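Local coordinates for VP2 (Primate bocaparvovirus 1, PDB 7L0Y), which builds the T=1 icosahedral capsid of human bocavirus 1 by self-assembly of 60 copies of size-variant capsid proteins, at residues N486-P489 with V493-T496; Y337-G342 with Y499-S504; M357-L362 with R387-R392; Y463-K466 with P470-R473. One frame throughout, in Å; residues are numbered along the deposited sequence.

Interaction 1 (N486-P489 with V493-T496); sequences NYTP and VDPT
Y487 and P495 reach for each other from opposite directions. The phenol end of Y487 meets the P495 ring obliquely. Y487 OH and the ring carbon Y487 CE1 both lie against P495 CG, at 3.1 and 3.6 Å. The CE1 to CG pair is apolar packing. Y487 CG sits between its own backbone N and carbonyl carbon (chi1 51°), and this turn brings the far end of the ring nearer to P495. T488 fills the next place along the chain and slides past P495 in the opposing direction. Its OG1 comes within 3.6 Å of P495 CD. Its methyl, CG2, points at the backbone of V493, 3.2 Å from V493 O. V493 turns its own side chain away and takes part through this carbonyl. D494 turns away from T488, and D494 OD2 receives T496 OG1 (2.6 Å) from above the carboxylate plane. D494 OD1 binds E484 N. T488 also packs on I500. Both segments belong to the long loop that follows strand 446-462 and precedes strand 516-517, and V493 O bonds to T51 OG1, in strand 50-53 of a neighbouring subunit.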
loop_
_atom_site.group_PDB
_atom_site.type_symbol
_atom_site.label_atom_id
_atom_site.label_comp_id
_atom_site.label_asym_id
_atom_site.label_seq_id
_atom_site.Cartn_x
_atom_site.Cartn_y
_atom_site.Cartn_z
ATOM N N ASN A 486 -34.179 114.009 31.633
ATOM C CA ASN A 486 -33.059 113.918 30.697
ATOM C C ASN A 486 -31.800 113.370 31.357
ATOM O O ASN A 486 -30.690 113.814 31.074
ATOM C CB ASN A 486 -32.777 115.270 30.048
ATOM C CG ASN A 486 -33.833 115.663 29.050
ATOM O OD1 ASN A 486 -33.856 115.162 27.927
ATOM N ND2 ASN A 486 -34.720 116.563 29.451
ATOM N N TYR A 487 -31.971 112.434 32.286
ATOM C CA TYR A 487 -30.831 111.705 32.825
ATOM C C TYR A 487 -30.645 110.304 32.249
ATOM O O TYR A 487 -29.743 109.590 32.692
ATOM C CB TYR A 487 -30.876 111.652 34.355
ATOM C CG TYR A 487 -32.137 111.181 35.025
ATOM C CD1 TYR A 487 -32.476 109.841 35.057
ATOM C CD2 TYR A 487 -32.922 112.067 35.744
ATOM C CE1 TYR A 487 -33.606 109.405 35.716
ATOM C CE2 TYR A 487 -34.052 111.640 36.412
ATOM C CZ TYR A 487 -34.388 110.309 36.396
ATOM O OH TYR A 487 -35.512 109.887 37.064
ATOM N N THR A 488 -31.455 109.882 31.289
ATOM C CA THR A 488 -31.326 108.518 30.797
ATOM C C THR A 488 -30.591 108.483 29.466
ATOM O O THR A 488 -30.967 109.210 28.540
ATOM C CB THR A 488 -32.702 107.873 30.646
ATOM O OG1 THR A 488 -33.383 107.914 31.903
ATOM C CG2 THR A 488 -32.553 106.435 30.232
ATOM N N PRO A 489 -29.559 107.653 29.329
ATOM C CA PRO A 489 -28.829 107.566 28.060
ATOM C C PRO A 489 -29.640 106.881 26.970
ATOM O O PRO A 489 -30.762 106.423 27.174
ATOM C CB PRO A 489 -27.587 106.752 28.428
ATOM C CG PRO A 489 -28.012 105.944 29.587
ATOM C CD PRO A 489 -28.962 106.797 30.364
ATOM N N VAL A 493 -33.623 102.718 29.470
ATOM C CA VAL A 493 -35.056 102.945 29.624
ATOM C C VAL A 493 -35.325 104.085 30.596
ATOM O O VAL A 493 -34.598 104.312 31.563
ATOM C CB VAL A 493 -35.797 101.665 30.062
ATOM C CG1 VAL A 493 -35.796 100.662 28.943
ATOM C CG2 VAL A 493 -35.139 101.074 31.285
ATOM N N ASP A 494 -36.416 104.784 30.330
ATOM C CA ASP A 494 -36.925 105.902 31.106
ATOM C C ASP A 494 -37.401 105.421 32.472
ATOM O O ASP A 494 -37.715 104.242 32.659
ATOM C CB ASP A 494 -38.090 106.516 30.336
ATOM C CG ASP A 494 -38.518 107.857 30.845
ATOM O OD1 ASP A 494 -37.778 108.502 31.596
ATOM O OD2 ASP A 494 -39.641 108.275 30.504
ATOM N N PRO A 495 -37.451 106.316 33.463
ATOM C CA PRO A 495 -38.209 106.003 34.682
ATOM C C PRO A 495 -39.640 105.549 34.454
ATOM O O PRO A 495 -40.177 104.797 35.275
ATOM C CB PRO A 495 -38.149 107.323 35.455
ATOM C CG PRO A 495 -36.880 107.953 35.013
ATOM C CD PRO A 495 -36.387 107.285 33.767
ATOM N N THR A 496 -40.280 105.980 33.375
ATOM C CA THR A 496 -41.612 105.493 33.054
ATOM C C THR A 496 -41.577 104.190 32.278
ATOM O O THR A 496 -42.632 103.679 31.896
ATOM C CB THR A 496 -42.391 106.539 32.259
ATOM O OG1 THR A 496 -41.692 106.834 31.045
ATOM C CG2 THR A 496 -42.554 107.814 33.072
#

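Interaction 2 (Y337-G342 with Y499-S504); sequences YQTPEG and YIQPTS
T339 O is held by two donors, next to the T339 side chain that touches Q501. One donor is G342 N at 2.9 Å, which closes the type I turn from T339 to G342. The other is R264 NH2 of a neighbouring subunit, which also binds G342 O. Across the contact, T339 OG1 lies 3.7 Å from Q501 CG. The main partners are Q338 and Q501. Each has CG placed beside its backbone N, and each chain bends at chi2 (-64° and -59°). The two bends let the side chains pass at a slant with their aliphatic parts together: Q338 CB is 3.6 Å from Q501 CG and 3.7 Å from Q501 CB. The terminal amides then lie with their planes 4° apart. Q501 NE2 turns back along its own segment to make a weak bond to Y499 O (3.3 Å). Y499 OH reaches W468 NE1 of a further subunit. P502 comes in across Q338 at about a right angle. P502 CG rests 3.8 Å from Q338 CD, and Q338 CG also stands 3.7 Å from P502 O. In the jelly-roll capsid fold, 337-342 lies in the long insertion between strands 215-232 and 424-429, known as the GH loop. There Q338 also touches E393 and I349 of strand 348-350. Segment 499-504 belongs to the loop between strands 446-462 and 516-517.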
loop_
_atom_site.group_PDB
_atom_site.type_symbol
_atom_site.label_atom_id
_atom_site.label_comp_id
_atom_site.label_asym_id
_atom_site.label_seq_id
_atom_site.Cartn_x
_atom_site.Cartn_y
_atom_site.Cartn_z
ATOM N N TYR A 337 -38.498 108.479 11.340
ATOM C CA TYR A 337 -38.781 108.601 12.761
ATOM C C TYR A 337 -38.410 107.305 13.458
ATOM O O TYR A 337 -38.587 106.221 12.896
ATOM C CB TYR A 337 -40.249 108.928 13.032
ATOM C CG TYR A 337 -40.687 110.280 12.547
ATOM C CD1 TYR A 337 -40.274 111.425 13.197
ATOM C CD2 TYR A 337 -41.574 110.411 11.495
ATOM C CE1 TYR A 337 -40.672 112.658 12.777
ATOM C CE2 TYR A 337 -41.997 111.647 11.078
ATOM C CZ TYR A 337 -41.537 112.768 11.720
ATOM O OH TYR A 337 -41.941 114.010 11.310
ATOM N N GLN A 338 -37.887 107.421 14.678
ATOM C CA GLN A 338 -37.637 106.244 15.496
ATOM C C GLN A 338 -38.909 105.631 16.042
ATOM O O GLN A 338 -38.931 104.433 16.327
ATOM C CB GLN A 338 -36.709 106.591 16.656
ATOM C CG GLN A 338 -35.266 106.712 16.266
ATOM C CD GLN A 338 -34.719 105.400 15.774
ATOM O OE1 GLN A 338 -35.025 104.347 16.324
ATOM N NE2 GLN A 338 -33.915 105.449 14.730
ATOM N N THR A 339 -39.960 106.418 16.192
ATOM C CA THR A 339 -41.166 105.997 16.875
ATOM C C THR A 339 -42.368 106.288 15.994
ATOM O O THR A 339 -42.394 107.299 15.289
ATOM C CB THR A 339 -41.289 106.730 18.224
ATOM O OG1 THR A 339 -40.185 106.368 19.062
ATOM C CG2 THR A 339 -42.572 106.396 18.945
ATOM N N PRO A 340 -43.364 105.403 15.989
ATOM C CA PRO A 340 -44.614 105.722 15.287
ATOM C C PRO A 340 -45.315 106.944 15.842
ATOM O O PRO A 340 -46.228 107.473 15.198
ATOM C CB PRO A 340 -45.444 104.446 15.462
ATOM C CG PRO A 340 -44.856 103.770 16.641
ATOM C CD PRO A 340 -43.396 104.049 16.564
ATOM N N GLU A 341 -44.923 107.402 17.023
ATOM C CA GLU A 341 -45.451 108.625 17.605
ATOM C C GLU A 341 -44.630 109.853 17.247
ATOM O O GLU A 341 -44.939 110.945 17.735
ATOM C CB GLU A 341 -45.537 108.475 19.124
ATOM C CG GLU A 341 -46.542 107.431 19.565
ATOM C CD GLU A 341 -46.543 107.218 21.061
ATOM O OE1 GLU A 341 -45.621 107.725 21.731
ATOM O OE2 GLU A 341 -47.468 106.548 21.568
ATOM N N GLY A 342 -43.602 109.706 16.417
ATOM C CA GLY A 342 -42.802 110.852 16.016
ATOM C C GLY A 342 -43.543 111.729 15.024
ATOM O O GLY A 342 -44.164 111.234 14.077
ATOM N N TYR A 499 -38.410 103.586 26.271
ATOM C CA TYR A 499 -37.104 103.280 25.728
ATOM C C TYR A 499 -36.591 104.468 24.940
ATOM O O TYR A 499 -37.205 104.899 23.962
ATOM C CB TYR A 499 -37.203 102.039 24.862
ATOM C CG TYR A 499 -35.925 101.557 24.256
ATOM C CD1 TYR A 499 -34.906 101.069 25.052
ATOM C CD2 TYR A 499 -35.781 101.476 22.889
ATOM C CE1 TYR A 499 -33.758 100.588 24.504
ATOM C CE2 TYR A 499 -34.638 100.992 22.334
ATOM C CZ TYR A 499 -33.627 100.546 23.145
ATOM O OH TYR A 499 -32.480 100.055 22.580
ATOM N N ILE A 500 -35.479 105.022 25.393
ATOM C CA ILE A 500 -34.927 106.234 24.807
ATOM C C ILE A 500 -34.438 105.880 23.411
ATOM O O ILE A 500 -33.837 104.825 23.203
ATOM C CB ILE A 500 -33.802 106.804 25.683
ATOM C CG1 ILE A 500 -34.267 106.929 27.134
ATOM C CG2 ILE A 500 -33.317 108.132 25.156
ATOM C CD1 ILE A 500 -35.507 107.743 27.314
ATOM N N GLN A 501 -34.784 106.698 22.437
ATOM C CA GLN A 501 -34.336 106.439 21.086
ATOM C C GLN A 501 -33.056 107.204 20.784
ATOM O O GLN A 501 -32.758 108.212 21.423
ATOM C CB GLN A 501 -35.425 106.820 20.098
ATOM C CG GLN A 501 -36.684 106.008 20.251
ATOM C CD GLN A 501 -36.447 104.528 20.083
ATOM O OE1 GLN A 501 -35.680 104.103 19.228
ATOM N NE2 GLN A 501 -37.107 103.733 20.906
ATOM N N PRO A 502 -32.274 106.739 19.809
ATOM C CA PRO A 502 -31.182 107.567 19.286
ATOM C C PRO A 502 -31.733 108.826 18.639
ATOM O O PRO A 502 -32.703 108.774 17.884
ATOM C CB PRO A 502 -30.501 106.653 18.263
ATOM C CG PRO A 502 -31.527 105.651 17.911
ATOM C CD PRO A 502 -32.310 105.420 19.161
ATOM N N THR A 503 -31.148 109.969 18.987
ATOM C CA THR A 503 -31.619 111.225 18.421
ATOM C C THR A 503 -30.801 111.641 17.207
ATOM O O THR A 503 -31.177 112.575 16.494
ATOM C CB THR A 503 -31.601 112.323 19.483
ATOM O OG1 THR A 503 -30.283 112.454 20.022
ATOM C CG2 THR A 503 -32.560 111.989 20.590
ATOM N N SER A 504 -29.693 110.964 16.944
ATOM C CA SER A 504 -28.845 111.327 15.826
ATOM C C SER A 504 -28.517 110.100 14.995
ATOM O O SER A 504 -28.734 108.959 15.407
ATOM C CB SER A 504 -27.544 111.998 16.282
ATOM O OG SER A 504 -26.704 111.099 16.973
#

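Interaction 3 (M357-L362 with R387-R392); sequences MLRDQL and RFPITR
Just before strand 361-366, in the large GH loop of the capsid protein, R359 lays its guanidinium over the backbone of F388. F388 CA stands 3.5 Å from R359 CZ, over the centre of one face of the group. The R359 chain bends at chi2 (-74°) and again at chi3 (-66°), which folds the guanidinium back onto the F388 and P389 backbone. R359 NH2 meets the F388 ring at its edge, in the ring plane, 3.3 Å from F388 CD1. The two planes stand 72° apart. This is an edge approach, so the cation does not sit over the ring face. The F388 ring passes R359 at a slant. P389 comes from the opposite direction, with P389 CD 3.7 Å from R359 NE. The parvovirus jelly roll carries long insertions between its strands, and this contact joins two parts of one of them. Strand 361-366 also runs into an antiparallel ladder with a strand of a neighbouring subunit, through Q361 and L362. R387 adds its carbonyl to the packing: R387 O lies 3.7 Å from R359 CD. That oxygen is bonded to K512 NZ. The R387 guanidinium turns elsewhere, with NE in a salt bridge to D410, while R387 N bonds to D404 OD2 of the same neighbouring subunit.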
loop_
_atom_site.group_PDB
_atom_site.type_symbol
_atom_site.label_atom_id
_atom_site.label_comp_id
_atom_site.label_asym_id
_atom_site.label_seq_id
_atom_site.Cartn_x
_atom_site.Cartn_y
_atom_site.Cartn_z
ATOM N N MET A 357 -15.126 108.281 1.413
ATOM C CA MET A 357 -14.857 109.054 0.214
ATOM C C MET A 357 -15.416 108.413 -1.042
ATOM O O MET A 357 -15.177 108.931 -2.135
ATOM C CB MET A 357 -13.361 109.279 0.070
ATOM C CG MET A 357 -12.746 110.120 1.163
ATOM S SD MET A 357 -13.341 111.813 1.221
ATOM C CE MET A 357 -14.415 111.749 2.648
ATOM N N LEU A 358 -16.133 107.303 -0.924
ATOM C CA LEU A 358 -16.944 106.784 -2.012
ATOM C C LEU A 358 -18.387 107.237 -1.928
ATOM O O LEU A 358 -19.203 106.828 -2.756
ATOM C CB LEU A 358 -16.869 105.264 -2.058
ATOM C CG LEU A 358 -15.577 104.736 -2.661
ATOM C CD1 LEU A 358 -15.461 103.252 -2.470
ATOM C CD2 LEU A 358 -15.587 105.078 -4.133
ATOM N N ARG A 359 -18.719 108.063 -0.951
ATOM C CA ARG A 359 -20.026 108.683 -0.864
ATOM C C ARG A 359 -19.855 110.179 -1.048
ATOM O O ARG A 359 -18.737 110.684 -1.146
ATOM C CB ARG A 359 -20.698 108.383 0.479
ATOM C CG ARG A 359 -20.946 106.913 0.744
ATOM C CD ARG A 359 -22.080 106.370 -0.087
ATOM N NE ARG A 359 -23.359 106.959 0.284
ATOM C CZ ARG A 359 -24.496 106.734 -0.358
ATOM N NH1 ARG A 359 -24.522 105.926 -1.402
ATOM N NH2 ARG A 359 -25.609 107.311 0.051
ATOM N N ASP A 360 -20.983 110.883 -1.080
ATOM C CA ASP A 360 -20.993 112.341 -1.139
ATOM C C ASP A 360 -20.202 112.855 -2.336
ATOM O O ASP A 360 -19.475 113.845 -2.254
ATOM C CB ASP A 360 -20.461 112.926 0.159
ATOM C CG ASP A 360 -21.357 112.624 1.327
ATOM O OD1 ASP A 360 -22.548 112.327 1.110
ATOM O OD2 ASP A 360 -20.856 112.637 2.464
ATOM N N GLN A 361 -20.341 112.165 -3.457
ATOM C CA GLN A 361 -19.597 112.497 -4.657
ATOM C C GLN A 361 -20.266 113.654 -5.388
ATOM O O GLN A 361 -21.473 113.870 -5.276
ATOM C CB GLN A 361 -19.513 111.274 -5.563
ATOM C CG GLN A 361 -18.919 110.053 -4.892
ATOM C CD GLN A 361 -18.851 108.860 -5.812
ATOM O OE1 GLN A 361 -19.509 108.825 -6.845
ATOM N NE2 GLN A 361 -18.078 107.860 -5.427
ATOM N N LEU A 362 -19.471 114.408 -6.138
ATOM C CA LEU A 362 -20.004 115.484 -6.960
ATOM C C LEU A 362 -19.273 115.529 -8.289
ATOM O O LEU A 362 -18.124 115.105 -8.398
ATOM C CB LEU A 362 -19.894 116.845 -6.270
ATOM C CG LEU A 362 -20.782 117.087 -5.053
ATOM C CD1 LEU A 362 -20.436 118.412 -4.428
ATOM C CD2 LEU A 362 -22.243 117.050 -5.453
ATOM N N ARG A 387 -22.234 101.773 -1.222
ATOM C CA ARG A 387 -23.663 101.743 -0.914
ATOM C C ARG A 387 -23.976 102.678 0.237
ATOM O O ARG A 387 -23.100 103.027 1.021
ATOM C CB ARG A 387 -24.142 100.336 -0.534
ATOM C CG ARG A 387 -23.887 99.249 -1.559
ATOM C CD ARG A 387 -24.864 98.090 -1.415
ATOM N NE ARG A 387 -26.207 98.440 -1.866
ATOM C CZ ARG A 387 -27.298 98.401 -1.111
ATOM N NH1 ARG A 387 -27.226 97.999 0.149
ATOM N NH2 ARG A 387 -28.464 98.754 -1.621
ATOM N N PHE A 388 -25.230 103.095 0.328
ATOM C CA PHE A 388 -25.663 103.945 1.422
ATOM C C PHE A 388 -25.329 103.260 2.742
ATOM O O PHE A 388 -25.655 102.095 2.940
ATOM C CB PHE A 388 -27.161 104.189 1.337
ATOM C CG PHE A 388 -27.705 104.951 2.497
ATOM C CD1 PHE A 388 -27.462 106.303 2.621
ATOM C CD2 PHE A 388 -28.445 104.316 3.473
ATOM C CE1 PHE A 388 -27.951 107.014 3.692
ATOM C CE2 PHE A 388 -28.947 105.023 4.543
ATOM C CZ PHE A 388 -28.692 106.372 4.657
ATOM N N PRO A 389 -24.634 103.966 3.636
ATOM C CA PRO A 389 -24.283 103.349 4.920
ATOM C C PRO A 389 -25.538 103.013 5.700
ATOM O O PRO A 389 -26.335 103.888 6.024
ATOM C CB PRO A 389 -23.461 104.437 5.617
ATOM C CG PRO A 389 -23.022 105.338 4.516
ATOM C CD PRO A 389 -24.152 105.351 3.554
ATOM N N ILE A 390 -25.673 101.774 6.065
ATOM C CA ILE A 390 -26.894 101.335 6.719
ATOM C C ILE A 390 -26.684 101.318 8.219
ATOM O O ILE A 390 -25.623 100.937 8.719
ATOM C CB ILE A 390 -27.367 99.968 6.184
ATOM C CG1 ILE A 390 -26.285 98.896 6.306
ATOM C CG2 ILE A 390 -27.854 100.105 4.769
ATOM C CD1 ILE A 390 -26.493 97.940 7.428
ATOM N N THR A 391 -27.693 101.780 8.935
ATOM C CA THR A 391 -27.709 101.750 10.381
ATOM C C THR A 391 -28.481 100.530 10.854
ATOM O O THR A 391 -28.992 99.732 10.072
ATOM C CB THR A 391 -28.330 103.024 10.950
ATOM O OG1 THR A 391 -29.675 103.150 10.485
ATOM C CG2 THR A 391 -27.545 104.233 10.520
ATOM N N ARG A 392 -28.565 100.401 12.170
ATOM C CA ARG A 392 -29.326 99.321 12.772
ATOM C C ARG A 392 -30.822 99.501 12.525
ATOM O O ARG A 392 -31.601 98.549 12.629
ATOM C CB ARG A 392 -28.983 99.278 14.254
ATOM C CG ARG A 392 -29.667 98.252 15.062
ATOM C CD ARG A 392 -29.182 98.317 16.482
ATOM N NE ARG A 392 -30.019 97.508 17.345
ATOM C CZ ARG A 392 -31.080 97.980 17.980
ATOM N NH1 ARG A 392 -31.405 99.254 17.866
ATOM N NH2 ARG A 392 -31.801 97.186 18.742
#

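Interaction 4 (Y463-K466 with P470-R473); sequences YATK and PERR
Y463 OH and R473 NH2 meet from opposite directions in a hydrogen bond of 3.2 Å. The arginine donates, at an N-H...O angle of 143°, and the hydroxyl lies 26° out of the guanidinium plane. The Y463 ring is steered there by chi1 of 66°, which places CG between the backbone N and the carbonyl carbon. R473 bends at chi2, and this bend brings the guanidinium nearer to Y463. The same R473 NH2 makes a salt bridge to E471 OE1 at 3.0 Å, through a straighter bond in the guanidinium plane. E471 receives it on the lone pair that points away from its other oxygen. The E471 chain is extended beyond CG, and E471 OE2 lies 3.8 Å from T465 OG1, which itself bonds to N467 N. E471 OE2 also takes a weak bond from N516 N. The contact lies within a segment that, by similarity, is the nuclear localization signal, and R90 of a neighbouring subunit makes a cation-pi contact with Y463. One arginine nitrogen thus bonds both a carboxylate and a phenol. E471 probably offsets part of the charge of R473, which is buried in the assembled capsid.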
loop_
_atom_site.group_PDB
_atom_site.type_symbol
_atom_site.label_atom_id
_atom_site.label_comp_id
_atom_site.label_asym_id
_atom_site.label_seq_id
_atom_site.Cartn_x
_atom_site.Cartn_y
_atom_site.Cartn_z
ATOM N N TYR A 463 -11.529 92.129 9.718
ATOM C CA TYR A 463 -10.684 93.008 8.932
ATOM C C TYR A 463 -9.238 92.850 9.367
ATOM O O TYR A 463 -8.957 92.491 10.510
ATOM C CB TYR A 463 -11.113 94.469 9.080
ATOM C CG TYR A 463 -10.911 95.015 10.467
ATOM C CD1 TYR A 463 -9.726 95.637 10.821
ATOM C CD2 TYR A 463 -11.896 94.897 11.424
ATOM C CE1 TYR A 463 -9.536 96.121 12.080
ATOM C CE2 TYR A 463 -11.713 95.385 12.685
ATOM C CZ TYR A 463 -10.533 95.994 13.008
ATOM O OH TYR A 463 -10.347 96.478 14.272
ATOM N N ALA A 464 -8.330 93.097 8.436
ATOM C CA ALA A 464 -6.913 93.244 8.720
ATOM C C ALA A 464 -6.438 94.500 8.015
ATOM O O ALA A 464 -6.799 94.737 6.860
ATOM C CB ALA A 464 -6.119 92.028 8.251
ATOM N N THR A 465 -5.653 95.314 8.704
ATOM C CA THR A 465 -5.188 96.556 8.116
ATOM C C THR A 465 -3.706 96.729 8.396
ATOM O O THR A 465 -3.190 96.279 9.419
ATOM C CB THR A 465 -5.978 97.765 8.640
ATOM O OG1 THR A 465 -5.639 98.925 7.874
ATOM C CG2 THR A 465 -5.678 98.032 10.103
ATOM N N LYS A 466 -3.024 97.363 7.457
ATOM C CA LYS A 466 -1.651 97.781 7.661
ATOM C C LYS A 466 -1.573 99.202 8.174
ATOM O O LYS A 466 -0.477 99.751 8.282
ATOM C CB LYS A 466 -0.850 97.654 6.366
ATOM C CG LYS A 466 -0.930 96.302 5.715
ATOM C CD LYS A 466 -0.595 95.173 6.657
ATOM C CE LYS A 466 0.866 95.102 6.950
ATOM N NZ LYS A 466 1.207 93.897 7.740
ATOM N N PRO A 470 -4.798 104.512 15.023
ATOM C CA PRO A 470 -6.103 104.034 15.495
ATOM C C PRO A 470 -7.218 104.528 14.587
ATOM O O PRO A 470 -7.268 105.701 14.226
ATOM C CB PRO A 470 -6.212 104.634 16.898
ATOM C CG PRO A 470 -4.825 104.899 17.295
ATOM C CD PRO A 470 -4.113 105.305 16.053
ATOM N N GLU A 471 -8.078 103.613 14.180
ATOM C CA GLU A 471 -9.243 103.937 13.385
ATOM C C GLU A 471 -10.417 104.378 14.255
ATOM O O GLU A 471 -10.488 104.100 15.452
ATOM C CB GLU A 471 -9.609 102.751 12.501
ATOM C CG GLU A 471 -8.639 102.572 11.354
ATOM C CD GLU A 471 -8.883 101.320 10.526
ATOM O OE1 GLU A 471 -9.645 100.431 10.959
ATOM O OE2 GLU A 471 -8.299 101.224 9.426
ATOM N N ARG A 472 -11.326 105.115 13.631
ATOM C CA ARG A 472 -12.583 105.489 14.261
ATOM C C ARG A 472 -13.426 104.267 14.602
ATOM O O ARG A 472 -13.499 103.309 13.834
ATOM C CB ARG A 472 -13.366 106.401 13.329
ATOM C CG ARG A 472 -14.688 106.809 13.864
ATOM C CD ARG A 472 -15.416 107.653 12.881
ATOM N NE ARG A 472 -16.706 108.065 13.404
ATOM C CZ ARG A 472 -17.505 108.928 12.798
ATOM N NH1 ARG A 472 -18.668 109.250 13.344
ATOM N NH2 ARG A 472 -17.142 109.464 11.643
ATOM N N ARG A 473 -14.077 104.312 15.760
ATOM C CA ARG A 473 -14.967 103.255 16.209
ATOM C C ARG A 473 -16.254 103.869 16.736
ATOM O O ARG A 473 -16.325 105.066 17.006
ATOM C CB ARG A 473 -14.309 102.393 17.289
ATOM C CG ARG A 473 -13.075 101.675 16.817
ATOM C CD ARG A 473 -13.462 100.572 15.885
ATOM N NE ARG A 473 -12.315 99.907 15.297
ATOM C CZ ARG A 473 -11.771 100.264 14.140
ATOM N NH1 ARG A 473 -12.270 101.282 13.464
ATOM N NH2 ARG A 473 -10.734 99.603 13.658
#

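Overall arrangement
From the N terminus, 337-342 is the first segment reached; it is joined to 499-504 only near the C terminus, so interaction 2 closes a long loop. The other three contacts fall within that loop in series and none cross. Interaction 3 closes within the GH insertion. After strand 446-462, interactions 4 and 1 each close a short loop, in that order, with three residues between the segments. Interaction 1 touches interaction 2 directly, through T488 and P489 against I500 and V493 against Y499. Interactions 3 and 4 have centres about 18 Å apart and both meet the same neighbouring subunit. Of the four, interaction 2 alone ties the GH insertion to the C-terminal loop.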